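Local coordinates for protein oxidoreductase (Azotobacter vinelandii, PDB 7D5M) that binds NAD+ and probably catalyses the NAD-dependent oxidation of an inositol-like or sugar hydroxyl, as a homologue of inositol dehydrogenase, at residues L60-P64 / Q65-P69; A155-D159 / G160-E164. All blocks are in the same frame, centred on the assembly; numbering follows the deposited sequence.

Contact 1: residues L60-P64 / Q65-P69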
ATOM      1  N   LEU A  60     -37.216 -17.466  -3.543  1.00 15.21           N
ATOM      2  CA  LEU A  60     -36.251 -18.014  -2.554  1.00 15.21           C
ATOM      3  C   LEU A  60     -36.543 -19.484  -2.242  1.00 15.14           C
ATOM      4  O   LEU A  60     -35.786 -20.057  -1.427  1.00 16.45           O
ATOM      5  CB  LEU A  60     -36.290 -17.187  -1.265  1.00 14.92           C
ATOM      6  CG  LEU A  60     -35.750 -15.765  -1.353  1.00 14.65           C
ATOM      7  CD1 LEU A  60     -35.869 -15.071  -0.003  1.00 14.32           C
ATOM      8  CD2 LEU A  60     -34.302 -15.737  -1.828  1.00 15.51           C
ATOM      9  N   GLY A  61     -37.587 -20.073  -2.839  1.00 14.57           N
ATOM     10  CA  GLY A  61     -37.943 -21.496  -2.678  1.00 15.65           C
ATOM     11  C   GLY A  61     -38.836 -21.747  -1.472  1.00 15.57           C
ATOM     12  O   GLY A  61     -38.995 -22.919  -1.092  1.00 17.22           O
ATOM     13  N   VAL A  62     -39.435 -20.699  -0.900  1.00 14.85           N
ATOM     14  CA  VAL A  62     -40.341 -20.804   0.282  1.00 14.86           C
ATOM     15  C   VAL A  62     -41.759 -21.120  -0.203  1.00 14.89           C
ATOM     16  O   VAL A  62     -42.187 -20.552  -1.212  1.00 15.42           O
ATOM     17  CB  VAL A  62     -40.308 -19.526   1.138  1.00 14.70           C
ATOM     18  CG1 VAL A  62     -41.199 -19.635   2.369  1.00 15.30           C
ATOM     19  CG2 VAL A  62     -38.885 -19.184   1.549  1.00 14.62           C
ATOM     20  N   ASP A  63     -42.441 -22.010   0.511  1.00 15.79           N
ATOM     21  CA  ASP A  63     -43.874 -22.332   0.306  1.00 16.96           C
ATOM     22  C   ASP A  63     -44.658 -21.026   0.338  1.00 16.68           C
ATOM     23  O   ASP A  63     -44.572 -20.317   1.336  1.00 15.36           O
ATOM     24  CB  ASP A  63     -44.328 -23.287   1.406  1.00 18.54           C
ATOM     25  CG  ASP A  63     -45.761 -23.769   1.295  1.00 20.00           C
ATOM     26  OD1 ASP A  63     -46.548 -23.141   0.565  1.00 20.83           O
ATOM     27  OD2 ASP A  63     -46.058 -24.771   1.942  1.00 22.39           O
ATOM     28  N   PRO A  64     -45.438 -20.663  -0.713  1.00 17.43           N
ATOM     29  CA  PRO A  64     -46.179 -19.398  -0.720  1.00 17.70           C
ATOM     30  C   PRO A  64     -47.108 -19.245   0.495  1.00 18.04           C
ATOM     31  O   PRO A  64     -47.320 -18.130   0.959  1.00 17.04           O
ATOM     32  CB  PRO A  64     -46.995 -19.434  -2.029  1.00 18.48           C
ATOM     33  CG  PRO A  64     -47.001 -20.890  -2.426  1.00 18.73           C
ATOM     34  CD  PRO A  64     -45.675 -21.441  -1.944  1.00 17.87           C
ATOM     35  N   GLN A  65     -47.637 -20.362   1.000  1.00 19.05           N
ATOM     36  CA  GLN A  65     -48.519 -20.374   2.198  1.00 20.21           C
ATOM     37  C   GLN A  65     -47.711 -20.091   3.471  1.00 19.18           C
ATOM     38  O   GLN A  65     -48.334 -19.802   4.509  1.00 19.00           O
ATOM     39  CB  GLN A  65     -49.241 -21.713   2.293  1.00 23.12           C
ATOM     40  CG  GLN A  65     -50.405 -21.829   1.322  1.00 25.72           C
ATOM     41  CD  GLN A  65     -51.245 -23.037   1.656  1.00 28.60           C
ATOM     42  OE1 GLN A  65     -50.878 -24.167   1.353  1.00 32.43           O
ATOM     43  NE2 GLN A  65     -52.364 -22.804   2.321  1.00 31.59           N
ATOM     44  N   ARG A  66     -46.376 -20.144   3.418  1.00 16.77           N
ATOM     45  CA  ARG A  66     -45.518 -19.799   4.585  1.00 16.08           C
ATOM     46  C   ARG A  66     -44.799 -18.469   4.330  1.00 15.63           C
ATOM     47  O   ARG A  66     -43.850 -18.162   5.071  1.00 14.73           O
ATOM     48  CB  ARG A  66     -44.526 -20.927   4.877  1.00 16.21           C
ATOM     49  CG  ARG A  66     -45.191 -22.252   5.214  1.00 15.86           C
ATOM     50  CD  ARG A  66     -44.179 -23.334   5.500  1.00 15.55           C
ATOM     51  NE  ARG A  66     -43.765 -23.388   6.897  1.00 15.67           N
ATOM     52  CZ  ARG A  66     -42.935 -24.302   7.392  1.00 16.05           C
ATOM     53  NH1 ARG A  66     -42.440 -25.232   6.595  1.00 15.91           N
ATOM     54  NH2 ARG A  66     -42.596 -24.288   8.668  1.00 16.07           N
ATOM     55  N   CYS A  67     -45.233 -17.719   3.317  1.00 15.39           N
ATOM     56  CA  CYS A  67     -44.895 -16.286   3.130  1.00 15.43           C
ATOM     57  C   CYS A  67     -46.044 -15.480   3.731  1.00 15.79           C
ATOM     58  O   CYS A  67     -47.068 -15.303   3.044  1.00 18.14           O
ATOM     59  CB  CYS A  67     -44.701 -15.913   1.669  1.00 15.64           C
ATOM     60  SG  CYS A  67     -43.375 -16.851   0.864  1.00 16.52           S
ATOM     61  N   TYR A  68     -45.897 -15.064   4.982  1.00 15.08           N
ATOM     62  CA  TYR A  68     -46.963 -14.394   5.765  1.00 14.81           C
ATOM     63  C   TYR A  68     -46.863 -12.886   5.592  1.00 14.90           C
ATOM     64  O   TYR A  68     -45.791 -12.353   5.303  1.00 14.06           O
ATOM     65  CB  TYR A  68     -46.853 -14.798   7.230  1.00 15.22           C
ATOM     66  CG  TYR A  68     -46.867 -16.286   7.468  1.00 14.85           C
ATOM     67  CD1 TYR A  68     -48.060 -16.984   7.591  1.00 14.80           C
ATOM     68  CD2 TYR A  68     -45.687 -17.001   7.591  1.00 14.75           C
ATOM     69  CE1 TYR A  68     -48.082 -18.349   7.819  1.00 15.11           C
ATOM     70  CE2 TYR A  68     -45.694 -18.367   7.831  1.00 14.46           C
ATOM     71  CZ  TYR A  68     -46.895 -19.039   7.970  1.00 15.59           C
ATOM     72  OH  TYR A  68     -46.905 -20.381   8.214  1.00 16.11           O
ATOM     73  N   PRO A  69     -47.985 -12.148   5.752  1.00 14.70           N
ATOM     74  CA  PRO A  69     -47.973 -10.697   5.561  1.00 15.55           C
ATOM     75  C   PRO A  69     -47.268  -9.894   6.659  1.00 15.16           C
ATOM     76  O   PRO A  69     -46.945  -8.739   6.414  1.00 15.22           O
ATOM     77  CB  PRO A  69     -49.469 -10.339   5.528  1.00 15.43           C
ATOM     78  CG  PRO A  69     -50.108 -11.420   6.350  1.00 15.06           C
ATOM     79  CD  PRO A  69     -49.341 -12.673   5.975  1.00 15.12           C
TER
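An Asx turn at D63 opens a short 3-10 turn through P64 and Q65, and the carboxylate and backbone of D63 share the work of bending the chain. D63 OD1 accepts the backbone N of Q65 at 3.0 Å, the donor lying 47° out of the carboxylate plane. The first torsion of D63 sets this up: with CG anti to the backbone N (chi1 -177°), the acid swings forward over the turn and alongside the Q65 side chain, where carboxylate and amide planes stand 60° apart. The backbone closes the turn as well: D63 O receives R66 N at 2.8 Å, and P64 O receives C67 N at 3.2 Å; P64 O also accepts R54 NE from the preceding helix. This turn belongs to the Rossmann domain, in the connection between helices 50-59 and 71-78, and its V62 and R66 rest on strand 39-45 at the edge of the parallel sheet. V62 faces C67, with V62 CG1 3.8 Å from C67 SG, and that buried sulfur also lies 3.7 Å from D63 O. The R66 side chain meets the turn with its aliphatic part: R66 CG passes 4.0 Å from D63 CB. The bend at chi3 then carries its guanidinium away to a salt bridge with E78 and a hydrogen bond to D83 O.

Contact 2: residues A155-D159 / G160-E164; sequences AMIAD and GELGE
M156 and E161 meet where helix 148-158 ends, their side chains crossing at about a right angle. The E161 carboxylate lies against the thioether chain, with OE2 3.6 Å from M156 CG and OE1 3.9 Å from M156 CE. It reaches back this far because CG sits beside E161's own backbone N (chi1 -67°) and the chain then runs extended. One residue along, L162 CD1 touches I157 CG1 at 3.8 Å, an apolar pair packed beside V275 and L282 of the C-terminal domain's mixed sheet. A Schellman motif positions both pairs: E161 N bonds M156 O at 3.0 Å, nearly straight at 160°, while G160 N bonds I157 O. The same backbone path sets E161 CB 3.3 Å from M156 O. G160 takes positive phi, and a beta carbon there would collide with D159 O. The chain goes on into a type I turn from G160 to G163, where one water gives hydrogens to I157 O and G163 O and accepts L162 N, tying the turn to the helix end. Farther out, H312 hydrogen-bonds E161 OE2, and F294 covers M156, E161 and L162. Were E161 an alanine, H312 would probably lose its carboxylate mate and the flank of M156 would be uncovered. Since D159 OD2 lies 4.2 Å from E161 OE2, the nearness of like charges would tend to raise the proton affinity of the acids, an effect that the bond from H312 probably offsets at E161.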
ATOM      1  N   ALA A 155      -6.433 -12.529  21.198  1.00 13.72           N
ATOM      2  CA  ALA A 155      -5.504 -13.505  21.809  1.00 13.63           C
ATOM      3  C   ALA A 155      -4.148 -12.836  22.041  1.00 14.33           C
ATOM      4  O   ALA A 155      -3.528 -13.086  23.094  1.00 14.39           O
ATOM      5  CB  ALA A 155      -5.386 -14.727  20.940  1.00 13.78           C
ATOM      6  N   MET A 156      -3.688 -12.016  21.086  1.00 13.72           N
ATOM      7  CA  MET A 156      -2.373 -11.334  21.213  1.00 14.14           C
ATOM      8  C   MET A 156      -2.422 -10.374  22.403  1.00 13.77           C
ATOM      9  O   MET A 156      -1.448 -10.318  23.180  1.00 14.68           O
ATOM     10  CB  MET A 156      -2.026 -10.565  19.935  1.00 14.56           C
ATOM     11  CG  MET A 156      -1.709 -11.468  18.774  1.00 14.74           C
ATOM     12  SD  MET A 156      -1.658 -10.509  17.257  1.00 16.45           S
ATOM     13  CE  MET A 156      -0.100  -9.645  17.462  1.00 17.73           C
ATOM     14  N   ILE A 157      -3.511  -9.630  22.532  1.00 13.84           N
ATOM     15  CA  ILE A 157      -3.694  -8.621  23.612  1.00 14.21           C
ATOM     16  C   ILE A 157      -3.704  -9.363  24.953  1.00 15.39           C
ATOM     17  O   ILE A 157      -2.982  -8.922  25.873  1.00 14.49           O
ATOM     18  CB  ILE A 157      -4.959  -7.779  23.368  1.00 13.99           C
ATOM     19  CG1 ILE A 157      -4.763  -6.860  22.155  1.00 13.91           C
ATOM     20  CG2 ILE A 157      -5.342  -6.987  24.611  1.00 14.20           C
ATOM     21  CD1 ILE A 157      -6.031  -6.230  21.629  1.00 13.66           C
ATOM     22  N   ALA A 158      -4.480 -10.447  25.052  1.00 16.10           N
ATOM     23  CA  ALA A 158      -4.627 -11.251  26.291  1.00 17.43           C
ATOM     24  C   ALA A 158      -3.280 -11.845  26.724  1.00 18.60           C
ATOM     25  O   ALA A 158      -3.080 -11.992  27.948  1.00 19.09           O
ATOM     26  CB  ALA A 158      -5.674 -12.313  26.101  1.00 17.25           C
ATOM     27  N   ASP A 159      -2.390 -12.157  25.782  1.00 19.30           N
ATOM     28  CA  ASP A 159      -1.058 -12.764  26.035  1.00 21.13           C
ATOM     29  C   ASP A 159       0.003 -11.677  26.285  1.00 20.09           C
ATOM     30  O   ASP A 159       1.176 -12.039  26.430  1.00 20.96           O
ATOM     31  CB  ASP A 159      -0.644 -13.664  24.869  1.00 24.60           C
ATOM     32  CG  ASP A 159       0.321 -14.782  25.234  1.00 29.16           C
ATOM     33  OD1 ASP A 159       0.505 -15.051  26.443  1.00 35.18           O
ATOM     34  OD2 ASP A 159       0.884 -15.375  24.297  1.00 36.75           O
ATOM     35  N   GLY A 160      -0.378 -10.398  26.300  1.00 18.58           N
ATOM     36  CA  GLY A 160       0.516  -9.272  26.641  1.00 18.57           C
ATOM     37  C   GLY A 160       1.421  -8.844  25.496  1.00 17.75           C
ATOM     38  O   GLY A 160       2.413  -8.116  25.767  1.00 17.41           O
ATOM     39  N   GLU A 161       1.107  -9.231  24.251  1.00 16.64           N
ATOM     40  CA  GLU A 161       2.001  -8.985  23.089  1.00 17.24           C
ATOM     41  C   GLU A 161       2.086  -7.476  22.811  1.00 15.89           C
ATOM     42  O   GLU A 161       3.091  -7.069  22.227  1.00 16.38           O
ATOM     43  CB  GLU A 161       1.551  -9.753  21.846  1.00 19.32           C
ATOM     44  CG  GLU A 161       1.687 -11.255  21.996  1.00 20.88           C
ATOM     45  CD  GLU A 161       1.553 -12.069  20.721  1.00 23.78           C
ATOM     46  OE1 GLU A 161       2.228 -11.711  19.741  1.00 25.64           O
ATOM     47  OE2 GLU A 161       0.806 -13.096  20.738  1.00 25.99           O
ATOM     48  N   LEU A 162       1.090  -6.684  23.213  1.00 14.75           N
ATOM     49  CA  LEU A 162       1.094  -5.208  23.010  1.00 14.97           C
ATOM     50  C   LEU A 162       1.650  -4.490  24.244  1.00 14.41           C
ATOM     51  O   LEU A 162       1.844  -3.274  24.158  1.00 13.08           O
ATOM     52  CB  LEU A 162      -0.312  -4.689  22.704  1.00 15.45           C
ATOM     53  CG  LEU A 162      -1.006  -5.252  21.467  1.00 16.27           C
ATOM     54  CD1 LEU A 162      -2.128  -4.332  21.033  1.00 16.55           C
ATOM     55  CD2 LEU A 162      -0.043  -5.477  20.321  1.00 16.53           C
ATOM     56  N   GLY A 163       1.939  -5.202  25.339  1.00 15.07           N
ATOM     57  CA  GLY A 163       2.206  -4.566  26.640  1.00 15.45           C
ATOM     58  C   GLY A 163       0.936  -3.972  27.217  1.00 16.27           C
ATOM     59  O   GLY A 163      -0.162  -4.479  26.910  1.00 15.07           O
ATOM     60  N   GLU A 164       1.049  -2.930  28.036  1.00 16.93           N
ATOM     61  CA  GLU A 164      -0.146  -2.322  28.675  1.00 18.37           C
ATOM     62  C   GLU A 164      -0.871  -1.468  27.631  1.00 16.48           C
ATOM     63  O   GLU A 164      -0.221  -0.706  26.888  1.00 15.39           O
ATOM     64  CB  GLU A 164       0.202  -1.562  29.959  1.00 22.42           C
ATOM     65  CG  GLU A 164       1.131  -0.387  29.782  1.00 27.68           C
ATOM     66  CD  GLU A 164       1.593   0.219  31.105  1.00 30.58           C
ATOM     67  OE1 GLU A 164       0.723   0.496  31.959  1.00 34.31           O
ATOM     68  OE2 GLU A 164       2.814   0.415  31.275  1.00 36.30           O
TER
HETATM   69  O   HOH W   1      -1.064  -6.867  25.219  1.00 12.74           O

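Both contacts show a chain turning just after a helix, on opposite sides of the chain's centre. Contact 1 joins two helices of the nucleotide-binding domain beside an edge strand, the side chain of C67 about 10 Å from NAD-binding G20; contact 2 leads from a helix into a strand of the C-terminal domain, away from the annotated sites. Each is partly buried, with V62 and R66 in one and I157 and L162 in the other against a sheet. In contact 1 the carboxylate accepts a backbone N-H within the turn; in contact 2 it crosses a thioether and binds a histidine. Each has a Schellman glycine, but G160 bonds within contact 2, whereas G61 stands ahead of contact 1's turn.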